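Local atomic coordinates of secreted effector protein sseI (PDB entry 4G29), a protein that is a Salmonella virulence factor secreted as an effector, whose catalytic domain belongs to the cysteine protease superfamily and probably acts through a papain-like active site. Residues R62-F67 with I133-F138; T78-V83 with A98-N103; D91-V96 with L115-W120. All blocks are in the same frame, centred on the assembly; numbering follows the deposited sequence.

Interaction 1: residues R62-F67 with I133-F138; sequences RYRGIF and IYYTDF
Arg64 and Asp137 face each other across two antiparallel strands and join in a side-on salt bridge: NE of Arg64 lies 2.7 Å from OD1 of Asp137, and its NH2 lies 2.9 Å from OD2. Both oxygens accept through their syn lone pairs, and guanidinium and carboxylate are nearly coplanar, 12° apart, a two-point grip. The same guanidinium lies flat over one face of Tyr135, with planes 16° apart. Its CZ stands 3.9 Å from the centroid of the Tyr135 ring, a cation-pi contact, while CD of Arg64 adds a CH-pi contact to that face. The Arg64 chain leaves with CG anti to the backbone N (chi1 -175°) and bends at chi3, which lays the aliphatic part and then the charged plane along the ring. One water bridges NH1 of Arg64 and the hydroxyl of Tyr135; another accepts from NH1 of Arg62 and donates to OD2 of Asp137, though NE of Arg62 also bonds Asn60 O and NH1 forms a salt bridge with Asp91.

Further along the sheet face that carries Arg64 and Tyr135, CG2 of Ile66 meets CG2 of Ile133 at 3.7 Å, and CG1 of Ile66 rests on CB of Tyr135. The other face carries Tyr63, Phe67, Tyr134 and Phe138; there CD2 of Phe67 packs alongside Tyr134, 3.9 Å from its CE1, and Phe138 is covered by helix 141-147.

Positioning comes from the strands: Tyr63 with Phe138, Gly65 with Thr136 and Phe67 with Tyr134 are hydrogen-bonded pairs, each using two backbone bonds. Strand 61-69 is thereby joined to strand 132-138 inside the central sheet of the papain-like fold. With two bonds in its plane and a ring on one face, the Arg64 guanidinium is probably restrained from rotating, and the ion pair probably keeps both partners charged.

Interaction 2: residues T78-V83 with A98-N103; sequences TNHFAV and AHQFEN
His80 on strand 78-87 and Ala98 at the start of a 3-10 turn are the nearest backbone positions, their CA atoms 8.1 Å apart, so the two segments meet through side chains rather than as paired strands. The turn is held by a bond from Phe101 N to Ala98 O, and this brings Gln100 and Phe101 round to the histidine together.

The imidazole of His80 is engaged in two ways. NE2 of Gln100 donates to ND1 of His80 at 2.9 Å; the acceptor lies in the amide plane, while the donor sits tilted 21° out of the imidazole plane. Over one face of the same ring comes the edge of Phe101, whose CE2 is 3.5 Å from CG of His80. Ring centroids 4.9 Å apart and planes at 68° define an edge-to-face pair. A chi1 of -168° swings the imidazole of His80 to the side away from its own backbone nitrogen, carrying the ring off the strand toward the turn. At the beginning of the strand, CG2 of Thr78 comes within 3.6 Å of CE1 of Phe101. Gln100 also folds its CG over the centre of the Phe101 ring, 3.8 Å above the plane.

The far nitrogen of His80, NE2, is hydrogen-bonded to Asp95, and Cys42 touches the histidine side chain. This arrangement is consistent with the Cys-His-Asp triad of a papain-like cysteine protease, in which Gln100 and Phe101 would help fix the imidazole's orientation. Around the contact, Ile66 and Ile68 of strand 61-69 touch His80 and Phe101 respectively, Cys42 belongs to helix 42-55, and Tyr124 of helix 117-126 packs on both His80 and Ala98.

Interaction 3: residues D91-V96 with L115-W120; sequences DYVFDV and LSADEW
Val93 and Trp120 make the tightly packed part of this contact. CG1 of Val93 stands over the face of the indole, 3.6 Å from the centroid of its five-membered ring and 15° off the normal, a CH-pi contact. Val93 CG2 turns to the beginning of the helix and lies 3.8 Å from CA of Ala117. At the indole's edge, NE1 of Trp120 donates to OD2 of Asp95 over 2.9 Å at 166°, on the anti side of a carboxylate turned well away from the indole plane. A chi1 of -180° stretches the indole of Trp120 out from the helix toward the strand. OD2 of Asp95 is also hydrogen-bonded to the hydroxyl of Tyr124, and OD1 to His80, so Trp120 probably supports a papain-like triad from the second shell.

The looser end lies where strand passes into helix, with Asp91, Ser116 and Ala117 partly exposed, though CD1 of Tyr92 still packs on CA of Ser116 at 3.6 Å. Val93 and Leu115 form a hydrogen-bonded antiparallel pair; beyond it Ala117 N donates to Asp91 O at 3.0 Å, the donor above the carbonyl plane and off the lone pairs, and CB of Ala117 meets CB of Asp91 at 3.9 Å. Ser116 N-caps the helix in a capping box: Glu119 N donates to its OG, and its own N to Glu119 OE1.

Strand 113-116 is the outermost strand at this end of the sheet, beside strand 90-95. Helix 117-126 follows directly and brings Trp120 against Arg64 and Ile66 of strand 61-69, while Phe94 packs on helix 42-55.

How the interactions relate
All three contacts belong to one antiparallel sheet and the elements laid against it. Interaction 1 and interaction 3 both pair strands, on either side of strand 78-87; interaction 2 instead links strand 78-87 to a turn. Interactions 2 and 3 are buried, interaction 1 only partly so, and its charged groups include water in their bonding. Arg64 N bonds to Ala82 O, tying interaction 1 to interaction 2, and the His80-Asp95 link joins interaction 2 to interaction 3. The chemistry differs accordingly: an ion pair and a stacked guanidinium in interaction 1, an imidazole held by an amide and a phenyl edge in interaction 2, indole packing and an N-cap in interaction 3.

Interaction 1: residues R62-F67 with I133-F138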
loop_
_atom_site.group_PDB
_atom_site.type_symbol
_atom_site.label_atom_id
_atom_site.label_comp_id
_atom_site.label_asym_id
_atom_site.label_seq_id
_atom_site.Cartn_x
_atom_site.Cartn_y
_atom_site.Cartn_z
ATOM N N ARG A 62 10.533 -3.497 4.032
ATOM C CA ARG A 62 10.559 -2.344 3.172
ATOM C C ARG A 62 9.250 -1.583 3.351
ATOM O O ARG A 62 8.227 -2.196 3.707
ATOM C CB ARG A 62 10.699 -2.766 1.715
ATOM C CG ARG A 62 12.057 -3.261 1.319
ATOM C CD ARG A 62 11.914 -4.457 0.402
ATOM N NE ARG A 62 11.494 -5.649 1.135
ATOM C CZ ARG A 62 10.971 -6.753 0.603
ATOM N NH1 ARG A 62 10.763 -6.874 -0.725
ATOM N NH2 ARG A 62 10.675 -7.771 1.389
ATOM N N TYR A 63 9.308 -0.298 2.972
ATOM C CA TYR A 63 8.221 0.633 3.063
ATOM C C TYR A 63 7.815 0.961 1.641
ATOM O O TYR A 63 8.609 1.462 0.889
ATOM C CB TYR A 63 8.654 1.848 3.845
ATOM C CG TYR A 63 9.067 1.491 5.256
ATOM C CD1 TYR A 63 8.110 1.222 6.246
ATOM C CD2 TYR A 63 10.408 1.321 5.583
ATOM C CE1 TYR A 63 8.480 0.896 7.532
ATOM C CE2 TYR A 63 10.782 0.903 6.864
ATOM C CZ TYR A 63 9.840 0.728 7.823
ATOM O OH TYR A 63 10.302 0.335 9.063
ATOM N N ARG A 64 6.563 0.638 1.329
ATOM C CA ARG A 64 6.036 0.769 0.008
ATOM C C ARG A 64 5.261 2.066 -0.148
ATOM O O ARG A 64 4.184 2.219 0.441
ATOM C CB ARG A 64 5.157 -0.461 -0.347
ATOM C CG ARG A 64 4.661 -0.452 -1.809
ATOM C CD ARG A 64 4.183 -1.841 -2.253
ATOM N NE ARG A 64 5.309 -2.771 -2.350
ATOM C CZ ARG A 64 5.259 -3.996 -2.863
ATOM N NH1 ARG A 64 4.104 -4.501 -3.237
ATOM N NH2 ARG A 64 6.350 -4.750 -2.971
ATOM N N GLY A 65 5.793 2.989 -0.951
ATOM C CA GLY A 65 5.140 4.252 -1.288
ATOM C C GLY A 65 4.399 4.094 -2.597
ATOM O O GLY A 65 4.960 3.517 -3.556
ATOM N N ILE A 66 3.148 4.495 -2.622
ATOM C CA ILE A 66 2.256 4.282 -3.739
ATOM C C ILE A 66 1.582 5.593 -4.210
ATOM O O ILE A 66 1.189 6.471 -3.374
ATOM C CB ILE A 66 1.124 3.257 -3.326
ATOM C CG1 ILE A 66 1.733 1.981 -2.762
ATOM C CG2 ILE A 66 0.030 2.983 -4.441
ATOM C CD1 ILE A 66 0.876 1.356 -1.671
ATOM N N PHE A 67 1.471 5.759 -5.537
ATOM C CA PHE A 67 0.574 6.774 -6.069
ATOM C C PHE A 67 -0.570 6.133 -6.865
ATOM O O PHE A 67 -0.377 5.107 -7.553
ATOM C CB PHE A 67 1.262 7.764 -6.990
ATOM C CG PHE A 67 2.094 8.838 -6.291
ATOM C CD1 PHE A 67 1.671 9.465 -5.074
ATOM C CD2 PHE A 67 3.256 9.330 -6.901
ATOM C CE1 PHE A 67 2.429 10.468 -4.483
ATOM C CE2 PHE A 67 4.047 10.330 -6.258
ATOM C CZ PHE A 67 3.577 10.909 -5.075
ATOM N N ILE A 133 -1.762 3.077 -11.074
ATOM C CA ILE A 133 -1.188 2.784 -9.761
ATOM C C ILE A 133 0.242 2.287 -9.933
ATOM O O ILE A 133 0.486 1.334 -10.681
ATOM C CB ILE A 133 -2.016 1.751 -8.996
ATOM C CG1 ILE A 133 -3.496 2.183 -8.923
ATOM C CG2 ILE A 133 -1.382 1.521 -7.591
ATOM C CD1 ILE A 133 -4.382 1.267 -8.087
ATOM N N TYR A 134 1.166 2.927 -9.221
ATOM C CA TYR A 134 2.568 2.475 -9.160
ATOM C C TYR A 134 3.167 2.732 -7.774
ATOM O O TYR A 134 2.652 3.556 -7.024
ATOM C CB TYR A 134 3.381 3.115 -10.298
ATOM C CG TYR A 134 3.520 4.592 -10.290
ATOM C CD1 TYR A 134 4.349 5.255 -9.340
ATOM C CD2 TYR A 134 2.828 5.359 -11.202
ATOM C CE1 TYR A 134 4.478 6.615 -9.383
ATOM C CE2 TYR A 134 2.973 6.721 -11.248
ATOM C CZ TYR A 134 3.770 7.340 -10.351
ATOM O OH TYR A 134 3.859 8.697 -10.399
ATOM N N TYR A 135 4.293 2.090 -7.528
ATOM C CA TYR A 135 4.961 2.138 -6.251
ATOM C C TYR A 135 6.473 2.019 -6.352
ATOM O O TYR A 135 7.058 1.620 -7.403
ATOM C CB TYR A 135 4.362 1.056 -5.348
ATOM C CG TYR A 135 4.789 -0.375 -5.689
ATOM C CD1 TYR A 135 6.024 -0.857 -5.257
ATOM C CD2 TYR A 135 3.945 -1.232 -6.398
ATOM C CE1 TYR A 135 6.411 -2.135 -5.517
ATOM C CE2 TYR A 135 4.333 -2.510 -6.701
ATOM C CZ TYR A 135 5.542 -2.972 -6.247
ATOM O OH TYR A 135 5.860 -4.289 -6.566
ATOM N N THR A 136 7.113 2.312 -5.211
ATOM C CA THR A 136 8.503 2.062 -5.046
ATOM C C THR A 136 8.673 1.576 -3.585
ATOM O O THR A 136 7.993 2.086 -2.707
ATOM C CB THR A 136 9.365 3.349 -5.246
ATOM O OG1 THR A 136 9.091 3.949 -6.509
ATOM C CG2 THR A 136 10.896 3.065 -5.049
ATOM N N ASP A 137 9.504 0.553 -3.374
ATOM C CA ASP A 137 9.922 0.118 -2.038
ATOM C C ASP A 137 11.195 0.808 -1.559
ATOM O O ASP A 137 12.183 0.967 -2.319
ATOM C CB ASP A 137 10.087 -1.414 -2.001
ATOM C CG ASP A 137 8.799 -2.172 -2.218
ATOM O OD1 ASP A 137 7.734 -1.647 -1.925
ATOM O OD2 ASP A 137 8.859 -3.334 -2.692
ATOM N N PHE A 138 11.207 1.151 -0.270
ATOM C CA PHE A 138 12.290 1.905 0.360
ATOM C C PHE A 138 12.701 1.213 1.638
ATOM O O PHE A 138 11.907 0.521 2.286
ATOM C CB PHE A 138 11.817 3.326 0.697
ATOM C CG PHE A 138 11.402 4.112 -0.472
ATOM C CD1 PHE A 138 12.322 4.899 -1.132
ATOM C CD2 PHE A 138 10.071 4.147 -0.908
ATOM C CE1 PHE A 138 11.950 5.660 -2.227
ATOM C CE2 PHE A 138 9.727 4.962 -2.006
ATOM C CZ PHE A 138 10.646 5.671 -2.640
HETATM O O HOH W 1 10.849 -4.964 -2.859
HETATM O O HOH W 2 4.261 -6.598 -5.045
#

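Interaction 2: residues T78-V83 with A98-N103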
loop_
_atom_site.group_PDB
_atom_site.type_symbol
_atom_site.label_atom_id
_atom_site.label_comp_id
_atom_site.label_asym_id
_atom_site.label_seq_id
_atom_site.Cartn_x
_atom_site.Cartn_y
_atom_site.Cartn_z
ATOM N N THR A 78 -3.156 10.809 -5.438
ATOM C CA THR A 78 -3.453 10.173 -4.159
ATOM C C THR A 78 -2.287 9.284 -3.756
ATOM O O THR A 78 -1.781 8.507 -4.576
ATOM C CB THR A 78 -4.702 9.401 -4.280
ATOM O OG1 THR A 78 -5.776 10.295 -4.599
ATOM C CG2 THR A 78 -4.992 8.603 -2.962
ATOM N N ASN A 79 -1.871 9.394 -2.509
ATOM C CA ASN A 79 -0.785 8.553 -2.017
ATOM C C ASN A 79 -1.308 7.467 -1.090
ATOM O O ASN A 79 -2.471 7.505 -0.579
ATOM C CB ASN A 79 0.394 9.374 -1.476
ATOM C CG ASN A 79 0.078 10.085 -0.171
ATOM O OD1 ASN A 79 -1.059 9.984 0.318
ATOM N ND2 ASN A 79 1.072 10.785 0.429
ATOM N N HIS A 80 -0.484 6.468 -0.881
ATOM C CA HIS A 80 -0.781 5.395 0.031
ATOM C C HIS A 80 0.548 4.708 0.405
ATOM O O HIS A 80 1.558 4.859 -0.284
ATOM C CB HIS A 80 -1.737 4.375 -0.599
ATOM C CG HIS A 80 -2.308 3.387 0.376
ATOM N ND1 HIS A 80 -3.043 3.762 1.481
ATOM C CD2 HIS A 80 -2.242 2.032 0.410
ATOM C CE1 HIS A 80 -3.400 2.680 2.146
ATOM N NE2 HIS A 80 -2.909 1.616 1.527
ATOM N N PHE A 81 0.516 4.016 1.519
ATOM C CA PHE A 81 1.701 3.340 2.080
ATOM C C PHE A 81 1.371 1.976 2.639
ATOM O O PHE A 81 0.362 1.789 3.334
ATOM C CB PHE A 81 2.393 4.195 3.144
ATOM C CG PHE A 81 2.834 5.535 2.619
ATOM C CD1 PHE A 81 4.037 5.668 1.982
ATOM C CD2 PHE A 81 2.034 6.636 2.773
ATOM C CE1 PHE A 81 4.417 6.855 1.471
ATOM C CE2 PHE A 81 2.451 7.846 2.244
ATOM C CZ PHE A 81 3.607 7.931 1.601
ATOM N N ALA A 82 2.250 1.021 2.385
ATOM C CA ALA A 82 2.096 -0.300 2.948
ATOM C C ALA A 82 3.489 -0.766 3.426
ATOM O O ALA A 82 4.483 -0.116 3.120
ATOM C CB ALA A 82 1.510 -1.300 1.905
ATOM N N VAL A 83 3.546 -1.913 4.061
ATOM C CA VAL A 83 4.841 -2.465 4.537
ATOM C C VAL A 83 5.013 -3.877 3.983
ATOM O O VAL A 83 4.063 -4.661 3.976
ATOM C CB VAL A 83 4.948 -2.414 6.086
ATOM C CG1 VAL A 83 6.334 -2.788 6.560
ATOM C CG2 VAL A 83 4.566 -1.008 6.651
ATOM N N ALA A 98 -5.821 -0.130 3.665
ATOM C CA ALA A 98 -6.203 -0.144 2.237
ATOM C C ALA A 98 -7.637 0.337 2.061
ATOM O O ALA A 98 -7.996 1.011 1.090
ATOM C CB ALA A 98 -6.057 -1.616 1.645
ATOM N N HIS A 99 -8.465 -0.070 2.999
ATOM C CA HIS A 99 -9.880 0.243 2.954
ATOM C C HIS A 99 -10.211 1.703 3.127
ATOM O O HIS A 99 -11.417 2.068 2.996
ATOM C CB HIS A 99 -10.722 -0.580 3.912
ATOM C CG HIS A 99 -10.192 -0.569 5.298
ATOM N ND1 HIS A 99 -10.927 -0.142 6.383
ATOM C CD2 HIS A 99 -8.957 -0.831 5.752
ATOM C CE1 HIS A 99 -10.172 -0.257 7.471
ATOM N NE2 HIS A 99 -8.967 -0.649 7.104
ATOM N N GLN A 100 -9.201 2.548 3.346
ATOM C CA GLN A 100 -9.433 3.993 3.228
ATOM C C GLN A 100 -10.001 4.395 1.848
ATOM O O GLN A 100 -10.600 5.442 1.729
ATOM C CB GLN A 100 -8.221 4.828 3.589
ATOM C CG GLN A 100 -7.118 4.854 2.577
ATOM C CD GLN A 100 -6.170 6.032 2.701
ATOM O OE1 GLN A 100 -6.576 7.136 3.082
ATOM N NE2 GLN A 100 -4.917 5.839 2.258
ATOM N N PHE A 101 -9.839 3.535 0.845
ATOM C CA PHE A 101 -10.291 3.781 -0.532
ATOM C C PHE A 101 -11.660 3.192 -0.883
ATOM O O PHE A 101 -12.195 3.440 -1.990
ATOM C CB PHE A 101 -9.236 3.282 -1.530
ATOM C CG PHE A 101 -7.910 3.938 -1.355
ATOM C CD1 PHE A 101 -7.814 5.305 -1.435
ATOM C CD2 PHE A 101 -6.782 3.190 -1.078
ATOM C CE1 PHE A 101 -6.629 5.961 -1.243
ATOM C CE2 PHE A 101 -5.568 3.803 -0.898
ATOM C CZ PHE A 101 -5.477 5.181 -0.969
ATOM N N GLU A 102 -12.240 2.439 0.048
ATOM C CA GLU A 102 -13.540 1.766 -0.183
ATOM C C GLU A 102 -14.606 2.682 -0.753
ATOM O O GLU A 102 -15.373 2.288 -1.673
ATOM C CB GLU A 102 -14.066 1.159 1.116
ATOM C CG GLU A 102 -15.181 0.143 0.894
ATOM C CD GLU A 102 -15.810 -0.333 2.200
ATOM O OE1 GLU A 102 -15.554 0.307 3.254
ATOM O OE2 GLU A 102 -16.574 -1.340 2.157
ATOM N N ASN A 103 -14.655 3.886 -0.210
ATOM C CA ASN A 103 -15.620 4.897 -0.592
ATOM C C ASN A 103 -15.100 5.912 -1.620
ATOM O O ASN A 103 -15.746 6.947 -1.816
ATOM C CB ASN A 103 -16.124 5.607 0.677
ATOM C CG ASN A 103 -16.938 4.672 1.579
ATOM O OD1 ASN A 103 -17.837 3.979 1.108
ATOM N ND2 ASN A 103 -16.605 4.622 2.873
#

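Interaction 3: residues D91-V96 with L115-W120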
loop_
_atom_site.group_PDB
_atom_site.type_symbol
_atom_site.label_atom_id
_atom_site.label_comp_id
_atom_site.label_asym_id
_atom_site.label_seq_id
_atom_site.Cartn_x
_atom_site.Cartn_y
_atom_site.Cartn_z
ATOM N N ASP A 91 7.642 -12.722 -0.148
ATOM C CA ASP A 91 7.224 -11.393 0.332
ATOM C C ASP A 91 5.737 -11.362 0.671
ATOM O O ASP A 91 4.911 -11.905 -0.056
ATOM C CB ASP A 91 7.528 -10.346 -0.723
ATOM C CG ASP A 91 9.014 -9.900 -0.731
ATOM O OD1 ASP A 91 9.774 -10.286 0.180
ATOM O OD2 ASP A 91 9.417 -9.136 -1.666
ATOM N N TYR A 92 5.418 -10.712 1.797
ATOM C CA TYR A 92 4.050 -10.380 2.196
ATOM C C TYR A 92 3.899 -8.860 2.400
ATOM O O TYR A 92 4.833 -8.182 2.815
ATOM C CB TYR A 92 3.724 -11.157 3.491
ATOM C CG TYR A 92 3.758 -12.637 3.235
ATOM C CD1 TYR A 92 2.639 -13.311 2.751
ATOM C CD2 TYR A 92 4.946 -13.335 3.350
ATOM C CE1 TYR A 92 2.689 -14.671 2.506
ATOM C CE2 TYR A 92 5.008 -14.660 3.089
ATOM C CZ TYR A 92 3.871 -15.329 2.658
ATOM O OH TYR A 92 3.904 -16.691 2.386
ATOM N N VAL A 93 2.722 -8.364 2.082
ATOM C CA VAL A 93 2.390 -6.965 2.218
ATOM C C VAL A 93 1.318 -6.865 3.289
ATOM O O VAL A 93 0.271 -7.484 3.183
ATOM C CB VAL A 93 1.897 -6.355 0.924
ATOM C CG1 VAL A 93 1.687 -4.849 1.090
ATOM C CG2 VAL A 93 2.923 -6.616 -0.215
ATOM N N PHE A 94 1.631 -6.114 4.338
ATOM C CA PHE A 94 0.663 -5.671 5.334
ATOM C C PHE A 94 0.177 -4.288 4.903
ATOM O O PHE A 94 0.954 -3.295 4.852
ATOM C CB PHE A 94 1.312 -5.626 6.712
ATOM C CG PHE A 94 1.456 -6.961 7.402
ATOM C CD1 PHE A 94 2.265 -7.969 6.891
ATOM C CD2 PHE A 94 0.902 -7.137 8.680
ATOM C CE1 PHE A 94 2.435 -9.198 7.587
ATOM C CE2 PHE A 94 1.082 -8.281 9.368
ATOM C CZ PHE A 94 1.828 -9.355 8.819
ATOM N N ASP A 95 -1.104 -4.209 4.582
ATOM C CA ASP A 95 -1.711 -2.972 4.133
ATOM C C ASP A 95 -3.031 -2.815 4.863
ATOM O O ASP A 95 -4.113 -2.972 4.286
ATOM C CB ASP A 95 -1.886 -3.031 2.604
ATOM C CG ASP A 95 -2.424 -1.736 1.985
ATOM O OD1 ASP A 95 -2.669 -0.767 2.713
ATOM O OD2 ASP A 95 -2.594 -1.735 0.732
ATOM N N VAL A 96 -2.907 -2.540 6.153
ATOM C CA VAL A 96 -4.033 -2.529 7.067
ATOM C C VAL A 96 -4.921 -1.263 6.987
ATOM O O VAL A 96 -5.913 -1.188 7.689
ATOM C CB VAL A 96 -3.635 -2.856 8.526
ATOM C CG1 VAL A 96 -2.810 -4.182 8.623
ATOM C CG2 VAL A 96 -2.829 -1.740 9.172
ATOM N N LEU A 115 -1.495 -9.931 2.723
ATOM C CA LEU A 115 -1.510 -10.757 1.548
ATOM C C LEU A 115 -0.116 -11.064 1.084
ATOM O O LEU A 115 0.799 -10.344 1.404
ATOM C CB LEU A 115 -2.233 -10.077 0.391
ATOM C CG LEU A 115 -3.755 -9.843 0.515
ATOM C CD1 LEU A 115 -4.247 -8.982 -0.595
ATOM C CD2 LEU A 115 -4.458 -11.229 0.471
ATOM N N SER A 116 0.069 -12.108 0.275
ATOM C CA SER A 116 1.370 -12.192 -0.409
ATOM C C SER A 116 1.542 -10.995 -1.345
ATOM O O SER A 116 0.565 -10.321 -1.702
ATOM C CB SER A 116 1.515 -13.470 -1.221
ATOM O OG SER A 116 0.771 -13.398 -2.442
ATOM N N ALA A 117 2.771 -10.718 -1.767
ATOM C CA ALA A 117 2.987 -9.569 -2.646
ATOM C C ALA A 117 2.204 -9.770 -3.935
ATOM O O ALA A 117 1.650 -8.829 -4.464
ATOM C CB ALA A 117 4.446 -9.376 -2.962
ATOM N N ASP A 118 2.142 -10.990 -4.466
ATOM C CA ASP A 118 1.447 -11.176 -5.716
ATOM C C ASP A 118 -0.057 -11.014 -5.508
ATOM O O ASP A 118 -0.735 -10.512 -6.417
ATOM C CB ASP A 118 1.735 -12.550 -6.320
ATOM C CG ASP A 118 3.127 -12.648 -6.949
ATOM O OD1 ASP A 118 3.885 -11.664 -7.043
ATOM O OD2 ASP A 118 3.469 -13.747 -7.370
ATOM N N GLU A 119 -0.574 -11.465 -4.352
ATOM C CA GLU A 119 -1.997 -11.347 -4.074
ATOM C C GLU A 119 -2.355 -9.894 -3.896
ATOM O O GLU A 119 -3.432 -9.464 -4.319
ATOM C CB GLU A 119 -2.401 -12.160 -2.852
ATOM C CG GLU A 119 -2.358 -13.627 -3.026
ATOM C CD GLU A 119 -2.434 -14.410 -1.731
ATOM O OE1 GLU A 119 -2.048 -13.920 -0.653
ATOM O OE2 GLU A 119 -2.866 -15.587 -1.812
ATOM N N TRP A 120 -1.442 -9.119 -3.284
ATOM C CA TRP A 120 -1.659 -7.693 -3.037
ATOM C C TRP A 120 -1.807 -6.949 -4.394
ATOM O O TRP A 120 -2.750 -6.186 -4.635
ATOM C CB TRP A 120 -0.542 -7.133 -2.184
ATOM C CG TRP A 120 -0.657 -5.642 -1.841
ATOM C CD1 TRP A 120 -1.324 -5.103 -0.785
ATOM C CD2 TRP A 120 -0.132 -4.549 -2.595
ATOM N NE1 TRP A 120 -1.244 -3.743 -0.812
ATOM C CE2 TRP A 120 -0.492 -3.369 -1.915
ATOM C CE3 TRP A 120 0.645 -4.439 -3.764
ATOM C CZ2 TRP A 120 -0.133 -2.155 -2.345
ATOM C CZ3 TRP A 120 0.983 -3.184 -4.205
ATOM C CH2 TRP A 120 0.604 -2.057 -3.493
#